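Local structure of acinetobacter secreted protease CpaA (Acinetobacter nosocomialis M2, 6O38) at residues G19-E24 against N44-T49; S76-Q81 against T113-K118. The protein is a secreted zinc metalloprotease, probably exported by the type II secretion system with the help of its chaperone CpaB. All blocks are in the same frame, centred on the assembly; numbering follows the deposited sequence.

Contact 1: G19-E24 against N44-T49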
ATOM      1  N   GLY A  19       6.173  -6.775 -36.888  1.00 67.18           N
ATOM      2  CA  GLY A  19       6.408  -7.057 -38.288  1.00 69.38           C
ATOM      3  C   GLY A  19       6.087  -8.467 -38.729  1.00 70.73           C
ATOM      4  O   GLY A  19       6.214  -8.765 -39.923  1.00 74.01           O
ATOM      5  N   TYR A  20       5.677  -9.341 -37.814  1.00 70.07           N
ATOM      6  CA  TYR A  20       5.336 -10.720 -38.135  1.00 71.18           C
ATOM      7  C   TYR A  20       3.826 -10.894 -38.085  1.00 71.92           C
ATOM      8  O   TYR A  20       3.176 -10.463 -37.126  1.00 70.10           O
ATOM      9  CB  TYR A  20       6.011 -11.693 -37.164  1.00 69.23           C
ATOM     10  CG  TYR A  20       7.522 -11.638 -37.180  1.00 69.14           C
ATOM     11  CD1 TYR A  20       8.252 -12.347 -38.126  1.00 71.94           C
ATOM     12  CD2 TYR A  20       8.218 -10.883 -36.245  1.00 67.42           C
ATOM     13  CE1 TYR A  20       9.634 -12.302 -38.141  1.00 72.57           C
ATOM     14  CE2 TYR A  20       9.599 -10.832 -36.254  1.00 67.96           C
ATOM     15  CZ  TYR A  20      10.302 -11.544 -37.204  1.00 70.32           C
ATOM     16  OH  TYR A  20      11.676 -11.494 -37.214  1.00 71.32           O
ATOM     17  N   SER A  21       3.270 -11.526 -39.121  1.00 75.85           N
ATOM     18  CA  SER A  21       1.835 -11.786 -39.150  1.00 78.03           C
ATOM     19  C   SER A  21       1.448 -12.949 -38.246  1.00 76.30           C
ATOM     20  O   SER A  21       0.313 -13.001 -37.762  1.00 77.13           O
ATOM     21  CB  SER A  21       1.380 -12.063 -40.584  1.00 81.43           C
ATOM     22  OG  SER A  21      -0.007 -12.346 -40.633  1.00 83.72           O
ATOM     23  N   ASP A  22       2.371 -13.882 -38.009  1.00 79.72           N
ATOM     24  CA  ASP A  22       2.105 -15.037 -37.152  1.00 78.39           C
ATOM     25  C   ASP A  22       3.426 -15.404 -36.479  1.00 75.54           C
ATOM     26  O   ASP A  22       4.264 -16.081 -37.081  1.00 76.03           O
ATOM     27  CB  ASP A  22       1.539 -16.200 -37.955  1.00 81.19           C
ATOM     28  CG  ASP A  22       1.018 -17.319 -37.076  1.00 80.98           C
ATOM     29  OD1 ASP A  22       0.911 -17.115 -35.848  1.00 78.95           O
ATOM     30  OD2 ASP A  22       0.715 -18.405 -37.615  1.00 83.19           O
ATOM     31  N   LEU A  23       3.600 -14.957 -35.239  1.00 75.67           N
ATOM     32  CA  LEU A  23       4.852 -15.108 -34.515  1.00 73.75           C
ATOM     33  C   LEU A  23       4.670 -16.029 -33.316  1.00 72.46           C
ATOM     34  O   LEU A  23       3.610 -16.053 -32.684  1.00 72.35           O
ATOM     35  CB  LEU A  23       5.377 -13.743 -34.055  1.00 72.75           C
ATOM     36  CG  LEU A  23       6.714 -13.692 -33.314  1.00 71.68           C
ATOM     37  CD1 LEU A  23       7.797 -14.407 -34.103  1.00 72.81           C
ATOM     38  CD2 LEU A  23       7.109 -12.251 -33.053  1.00 71.53           C
ATOM     39  N   GLU A  24       5.720 -16.789 -33.009  1.00 72.70           N
ATOM     40  CA  GLU A  24       5.732 -17.701 -31.870  1.00 72.10           C
ATOM     41  C   GLU A  24       7.018 -17.473 -31.086  1.00 71.09           C
ATOM     42  O   GLU A  24       8.112 -17.761 -31.582  1.00 71.83           O
ATOM     43  CB  GLU A  24       5.616 -19.156 -32.326  1.00 73.85           C
ATOM     44  CG  GLU A  24       5.364 -20.137 -31.195  1.00 74.10           C
ATOM     45  CD  GLU A  24       4.831 -21.466 -31.688  1.00 77.29           C
ATOM     46  OE1 GLU A  24       5.424 -22.039 -32.627  1.00 79.42           O
ATOM     47  OE2 GLU A  24       3.810 -21.931 -31.142  1.00 78.22           O
ATOM     48  N   ASN A  44      -3.470  -5.416 -38.015  1.00 81.72           N
ATOM     49  CA  ASN A  44      -4.752  -5.761 -37.404  1.00 84.04           C
ATOM     50  C   ASN A  44      -4.760  -7.190 -36.870  1.00 82.09           C
ATOM     51  O   ASN A  44      -4.876  -7.413 -35.661  1.00 79.90           O
ATOM     52  CB  ASN A  44      -5.884  -5.556 -38.412  1.00 89.64           C
ATOM     53  CG  ASN A  44      -7.253  -5.580 -37.759  1.00 93.05           C
ATOM     54  OD1 ASN A  44      -7.399  -5.237 -36.585  1.00 91.36           O
ATOM     55  ND2 ASN A  44      -8.264  -5.986 -38.518  1.00 98.00           N
ATOM     56  N   SER A  45      -4.633  -8.177 -37.757  1.00 84.04           N
ATOM     57  CA  SER A  45      -4.814  -9.577 -37.389  1.00 83.02           C
ATOM     58  C   SER A  45      -3.495 -10.287 -37.098  1.00 78.58           C
ATOM     59  O   SER A  45      -3.374 -11.493 -37.344  1.00 78.29           O
ATOM     60  CB  SER A  45      -5.586 -10.316 -38.482  1.00 87.26           C
ATOM     61  OG  SER A  45      -6.926  -9.860 -38.552  1.00 91.88           O
ATOM     62  N   ASP A  46      -2.507  -9.569 -36.574  1.00 82.42           N
ATOM     63  CA  ASP A  46      -1.250 -10.198 -36.197  1.00 78.54           C
ATOM     64  C   ASP A  46      -1.452 -11.111 -34.993  1.00 75.63           C
ATOM     65  O   ASP A  46      -2.173 -10.771 -34.050  1.00 75.14           O
ATOM     66  CB  ASP A  46      -0.193  -9.139 -35.885  1.00 76.61           C
ATOM     67  CG  ASP A  46       0.247  -8.373 -37.119  1.00 78.99           C
ATOM     68  OD1 ASP A  46      -0.259  -8.678 -38.219  1.00 81.57           O
ATOM     69  OD2 ASP A  46       1.099  -7.470 -36.986  1.00 76.97           O
ATOM     70  N   LYS A  47      -0.813 -12.277 -35.031  1.00 77.36           N
ATOM     71  CA  LYS A  47      -0.939 -13.283 -33.984  1.00 75.32           C
ATOM     72  C   LYS A  47       0.416 -13.509 -33.328  1.00 71.77           C
ATOM     73  O   LYS A  47       1.423 -13.693 -34.019  1.00 71.66           O
ATOM     74  CB  LYS A  47      -1.479 -14.601 -34.548  1.00 77.77           C
ATOM     75  CG  LYS A  47      -1.538 -15.729 -33.530  1.00 76.50           C
ATOM     76  CD  LYS A  47      -2.017 -17.027 -34.160  1.00 79.61           C
ATOM     77  CE  LYS A  47      -3.448 -16.909 -34.660  1.00 83.95           C
ATOM     78  NZ  LYS A  47      -3.949 -18.199 -35.210  1.00 87.33           N
ATOM     79  N   ILE A  48       0.433 -13.497 -31.996  1.00 73.00           N
ATOM     80  CA  ILE A  48       1.630 -13.777 -31.212  1.00 70.46           C
ATOM     81  C   ILE A  48       1.292 -14.867 -30.206  1.00 69.85           C
ATOM     82  O   ILE A  48       0.280 -14.775 -29.502  1.00 70.19           O
ATOM     83  CB  ILE A  48       2.156 -12.520 -30.491  1.00 68.89           C
ATOM     84  CG1 ILE A  48       2.755 -11.537 -31.497  1.00 69.98           C
ATOM     85  CG2 ILE A  48       3.182 -12.896 -29.430  1.00 67.13           C
ATOM     86  CD1 ILE A  48       3.438 -10.350 -30.853  1.00 69.35           C
ATOM     87  N   THR A  49       2.132 -15.899 -30.143  1.00 69.09           N
ATOM     88  CA  THR A  49       1.949 -17.004 -29.212  1.00 69.27           C
ATOM     89  C   THR A  49       3.211 -17.170 -28.380  1.00 67.92           C
ATOM     90  O   THR A  49       4.308 -17.302 -28.931  1.00 67.98           O
ATOM     91  CB  THR A  49       1.623 -18.308 -29.948  1.00 71.71           C
ATOM     92  OG1 THR A  49       0.388 -18.160 -30.660  1.00 73.91           O
ATOM     93  CG2 THR A  49       1.500 -19.462 -28.964  1.00 72.69           C
TER

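Contact 2: S76-Q81 against T113-K118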
ATOM      1  N   SER A  76       6.284 -22.921 -16.894  1.00 76.33           N
ATOM      2  CA  SER A  76       6.613 -23.994 -17.823  1.00 77.96           C
ATOM      3  C   SER A  76       5.347 -24.754 -18.203  1.00 79.66           C
ATOM      4  O   SER A  76       4.638 -25.270 -17.332  1.00 82.19           O
ATOM      5  CB  SER A  76       7.641 -24.935 -17.200  1.00 81.20           C
ATOM      6  OG  SER A  76       7.969 -25.992 -18.084  1.00 83.08           O
ATOM      7  N   GLY A  77       5.061 -24.819 -19.502  1.00 78.68           N
ATOM      8  CA  GLY A  77       3.874 -25.473 -20.005  1.00 80.43           C
ATOM      9  C   GLY A  77       2.755 -24.535 -20.406  1.00 78.06           C
ATOM     10  O   GLY A  77       1.772 -24.991 -21.003  1.00 79.50           O
ATOM     11  N   ASP A  78       2.875 -23.247 -20.099  1.00 74.83           N
ATOM     12  CA  ASP A  78       1.856 -22.277 -20.471  1.00 72.66           C
ATOM     13  C   ASP A  78       1.956 -21.928 -21.952  1.00 71.06           C
ATOM     14  O   ASP A  78       3.043 -21.896 -22.536  1.00 70.31           O
ATOM     15  CB  ASP A  78       1.985 -21.007 -19.630  1.00 70.13           C
ATOM     16  CG  ASP A  78       1.375 -21.155 -18.248  1.00 72.15           C
ATOM     17  OD1 ASP A  78       0.419 -21.945 -18.103  1.00 75.69           O
ATOM     18  OD2 ASP A  78       1.848 -20.479 -17.310  1.00 71.20           O
ATOM     19  N   VAL A  79       0.799 -21.672 -22.558  1.00 70.96           N
ATOM     20  CA  VAL A  79       0.692 -21.279 -23.961  1.00 69.94           C
ATOM     21  C   VAL A  79      -0.292 -20.116 -24.020  1.00 68.03           C
ATOM     22  O   VAL A  79      -1.507 -20.317 -23.915  1.00 69.93           O
ATOM     23  CB  VAL A  79       0.237 -22.433 -24.862  1.00 73.06           C
ATOM     24  CG1 VAL A  79       0.049 -21.949 -26.292  1.00 72.39           C
ATOM     25  CG2 VAL A  79       1.244 -23.578 -24.815  1.00 75.19           C
ATOM     26  N   TYR A  80       0.226 -18.903 -24.181  1.00 70.61           N
ATOM     27  CA  TYR A  80      -0.595 -17.707 -24.310  1.00 69.56           C
ATOM     28  C   TYR A  80      -0.639 -17.269 -25.767  1.00 69.64           C
ATOM     29  O   TYR A  80       0.384 -17.270 -26.456  1.00 68.99           O
ATOM     30  CB  TYR A  80      -0.051 -16.572 -23.442  1.00 67.04           C
ATOM     31  CG  TYR A  80      -0.124 -16.845 -21.959  1.00 67.46           C
ATOM     32  CD1 TYR A  80      -1.267 -16.532 -21.236  1.00 68.00           C
ATOM     33  CD2 TYR A  80       0.946 -17.412 -21.282  1.00 67.80           C
ATOM     34  CE1 TYR A  80      -1.343 -16.778 -19.879  1.00 68.82           C
ATOM     35  CE2 TYR A  80       0.880 -17.661 -19.923  1.00 68.87           C
ATOM     36  CZ  TYR A  80      -0.266 -17.343 -19.228  1.00 69.33           C
ATOM     37  OH  TYR A  80      -0.341 -17.588 -17.875  1.00 70.55           O
ATOM     38  N   GLN A  81      -1.829 -16.894 -26.232  1.00 68.96           N
ATOM     39  CA  GLN A  81      -2.036 -16.486 -27.616  1.00 70.01           C
ATOM     40  C   GLN A  81      -2.743 -15.140 -27.640  1.00 69.72           C
ATOM     41  O   GLN A  81      -3.768 -14.962 -26.974  1.00 70.76           O
ATOM     42  CB  GLN A  81      -2.853 -17.529 -28.384  1.00 74.00           C
ATOM     43  CG  GLN A  81      -2.940 -17.272 -29.879  1.00 75.82           C
ATOM     44  CD  GLN A  81      -3.807 -18.289 -30.593  1.00 80.42           C
ATOM     45  OE1 GLN A  81      -3.550 -18.642 -31.745  1.00 81.96           O
ATOM     46  NE2 GLN A  81      -4.845 -18.765 -29.913  1.00 83.06           N
ATOM     47  N   THR A 113      -4.846 -27.639 -16.140  1.00 71.61           N
ATOM     48  CA  THR A 113      -3.699 -27.184 -15.366  1.00 71.09           C
ATOM     49  C   THR A 113      -3.114 -25.880 -15.892  1.00 70.19           C
ATOM     50  O   THR A 113      -2.103 -25.413 -15.358  1.00 70.04           O
ATOM     51  CB  THR A 113      -2.610 -28.261 -15.344  1.00 73.44           C
ATOM     52  OG1 THR A 113      -2.111 -28.468 -16.672  1.00 75.56           O
ATOM     53  CG2 THR A 113      -3.168 -29.571 -14.806  1.00 74.49           C
ATOM     54  N   ALA A 114      -3.719 -25.290 -16.922  1.00 70.29           N
ATOM     55  CA  ALA A 114      -3.236 -24.024 -17.455  1.00 69.50           C
ATOM     56  C   ALA A 114      -3.349 -22.924 -16.408  1.00 67.03           C
ATOM     57  O   ALA A 114      -4.324 -22.856 -15.654  1.00 65.55           O
ATOM     58  CB  ALA A 114      -4.020 -23.643 -18.710  1.00 69.66           C
ATOM     59  N   THR A 115      -2.329 -22.062 -16.360  1.00 69.22           N
ATOM     60  CA  THR A 115      -2.310 -20.982 -15.378  1.00 67.04           C
ATOM     61  C   THR A 115      -3.504 -20.052 -15.553  1.00 65.43           C
ATOM     62  O   THR A 115      -4.116 -19.623 -14.567  1.00 64.18           O
ATOM     63  CB  THR A 115      -0.998 -20.201 -15.489  1.00 67.31           C
ATOM     64  OG1 THR A 115       0.094 -21.040 -15.093  1.00 68.90           O
ATOM     65  CG2 THR A 115      -1.027 -18.965 -14.601  1.00 65.24           C
HETATM   66  N   MSE A 116      -3.861 -19.741 -16.794  1.00 65.06           N
HETATM   67  CA  MSE A 116      -4.988 -18.854 -17.053  1.00 63.96           C
HETATM   68  C   MSE A 116      -6.051 -19.524 -17.918  1.00 64.70           C
HETATM   69  O   MSE A 116      -5.751 -20.077 -18.977  1.00 66.31           O
HETATM   70  CB  MSE A 116      -4.509 -17.563 -17.714  1.00 66.73           C
HETATM   71  CG  MSE A 116      -5.621 -16.573 -18.003  1.00 65.87           C
HETATM   72 SE   MSE A 116      -4.940 -14.765 -18.220  0.33 65.03          SE
HETATM   73  CE  MSE A 116      -4.162 -14.549 -16.447  1.00 63.76           C
ATOM     74  N   GLN A 117      -7.297 -19.471 -17.453  1.00 62.79           N
ATOM     75  CA  GLN A 117      -8.422 -20.065 -18.158  1.00 63.40           C
ATOM     76  C   GLN A 117      -9.609 -19.115 -18.086  1.00 62.37           C
ATOM     77  O   GLN A 117      -9.654 -18.210 -17.249  1.00 61.10           O
ATOM     78  CB  GLN A 117      -8.804 -21.431 -17.569  1.00 63.76           C
ATOM     79  CG  GLN A 117      -7.661 -22.431 -17.514  1.00 65.12           C
ATOM     80  CD  GLN A 117      -8.083 -23.764 -16.931  1.00 66.01           C
ATOM     81  OE1 GLN A 117      -9.098 -24.336 -17.328  1.00 66.59           O
ATOM     82  NE2 GLN A 117      -7.307 -24.261 -15.975  1.00 66.22           N
ATOM     83  N   LYS A 118     -10.571 -19.324 -18.981  1.00 62.34           N
ATOM     84  CA  LYS A 118     -11.777 -18.511 -19.043  1.00 61.61           C
ATOM     85  C   LYS A 118     -13.002 -19.401 -18.911  1.00 61.82           C
ATOM     86  O   LYS A 118     -13.142 -20.385 -19.645  1.00 63.03           O
ATOM     87  CB  LYS A 118     -11.843 -17.719 -20.351  1.00 62.21           C
ATOM     88  CG  LYS A 118     -13.127 -16.924 -20.527  1.00 61.76           C
ATOM     89  CD  LYS A 118     -12.980 -15.862 -21.604  1.00 62.20           C
ATOM     90  CE  LYS A 118     -13.973 -16.081 -22.735  1.00 63.23           C
ATOM     91  NZ  LYS A 118     -14.452 -14.795 -23.313  1.00 63.37           N
TER

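Contact 1: G19-E24 against N44-T49
Leu23 pairs with Ile48, and Asp22 with Lys47, across two parallel strands, 22-24 and 47-49, whose axes come within 4.7 Å at an angle of 12°. Three backbone bonds hold the pair. Lys47 N donates to Ser21 O at the start of the ladder. Leu23 N then gives an almost straight bond to Lys47 O (2.8 Å, 178° at the hydrogen). Thr49 N closes the series on Leu23 O. CA-H...O contacts run between them, such as Glu24 CA to Thr49 O at 3.3 Å.

The side chains alternate between the two faces. On one face, Asp22 lies alongside Lys47 and both point the same way. Asp22 OD1 touches the aliphatic part of the lysine, 3.4 Å from Lys47 CD. The lysine chain bends at chi3 (-64°), and its NZ stays 5.0 Å from Asp22 OD1, so the opposite charges are near but not in contact. Glu24 and Thr49 are also side by side, with Glu24 OE2 4.0 Å from Thr49 CG2. The same OE2 forms a salt bridge with Arg51. On the other face, Leu23 CB meets Ile48 CG1 at 4.3 Å. Asp46 sits at the entrance to the ladder, its carboxylate beside Tyr20 O and its OD2 bonded to Asn43 N.

Both segments belong to a StcE-type beta-sandwich domain. Leu23 and Ile48 pack on Ile16, and Ile48 also meets Trp91 of strand 90-98. Strand 3-5 flanks strand 22-27 in parallel, while strand 79-85 runs antiparallel to strand 47-52.

Contact 2: S76-Q81 against T113-K118
This contact joins two successive StcE-type beta-sandwich units: the turn and strand start at 76-81 in the first meet the loop and strand start at 113-118 in the second. The two short strands do not pair here. Side chains carry most of the contact, with one backbone N-H added, and the closest CA atoms, those of Asp78 and Ala114, are 6.2 Å apart.

Asp78 grips Thr115 with both carboxylate oxygens. Thr115 OG1 donates to the syn lone pair of Asp78 OD2 at 2.9 Å. Thr115 N makes a longer bond of 3.3 Å to Asp78 OD1, reaching it on the syn side but 24° out of the carboxylate plane. The two side chains cross at about a right angle. Asp78 CG stands beside its own backbone N (chi1 -80°), which brings the carboxylate nearer to Thr115. Further bonds fix this buried group: Asn75 N donates to Asp78 OD2, and Thr115 OG1 is also bonded to Asn75 ND2. Two bonds to one residue limit the rotation of the carboxylate.

Tyr80 adds van der Waals contact. Its OH lies 3.6 Å from Thr115 CB and equally close to Thr115 CG2. Tyr80 CE1 makes an apolar contact with CB of Met116, a selenomethionine, at 3.9 Å. These two side chains run at about a right angle. Within the second segment, Gln117 NE2 makes a weak bond to Ala114 O.

Met116 packs further on Leu69, on Leu95 of strand 90-98 and on Thr141 of strand 141-146. Strand 79-85 lies between strands 47-52 and 90-98, and strand 116-121 between strands 90-98 and 141-146.

The centres of contacts 1 and 2 are about 18 Å apart. Both segments of contact 1 precede those of contact 2 in the chain. Strands 47-52 and 79-85 are antiparallel neighbours, so the two contacts touch directly. Thr49 CG2 lies 3.5 Å from Tyr80 O, and Lys47 CD lies 3.3 Å from Gln81 OE1. Contact 1 pairs strands within the first StcE-type beta-sandwich unit, whereas contact 2 bridges that unit to the next. Together they belong to the N-terminal run of repeated beta units, in a part of the chain separate from the zinc-binding histidines His498, His502 and His508.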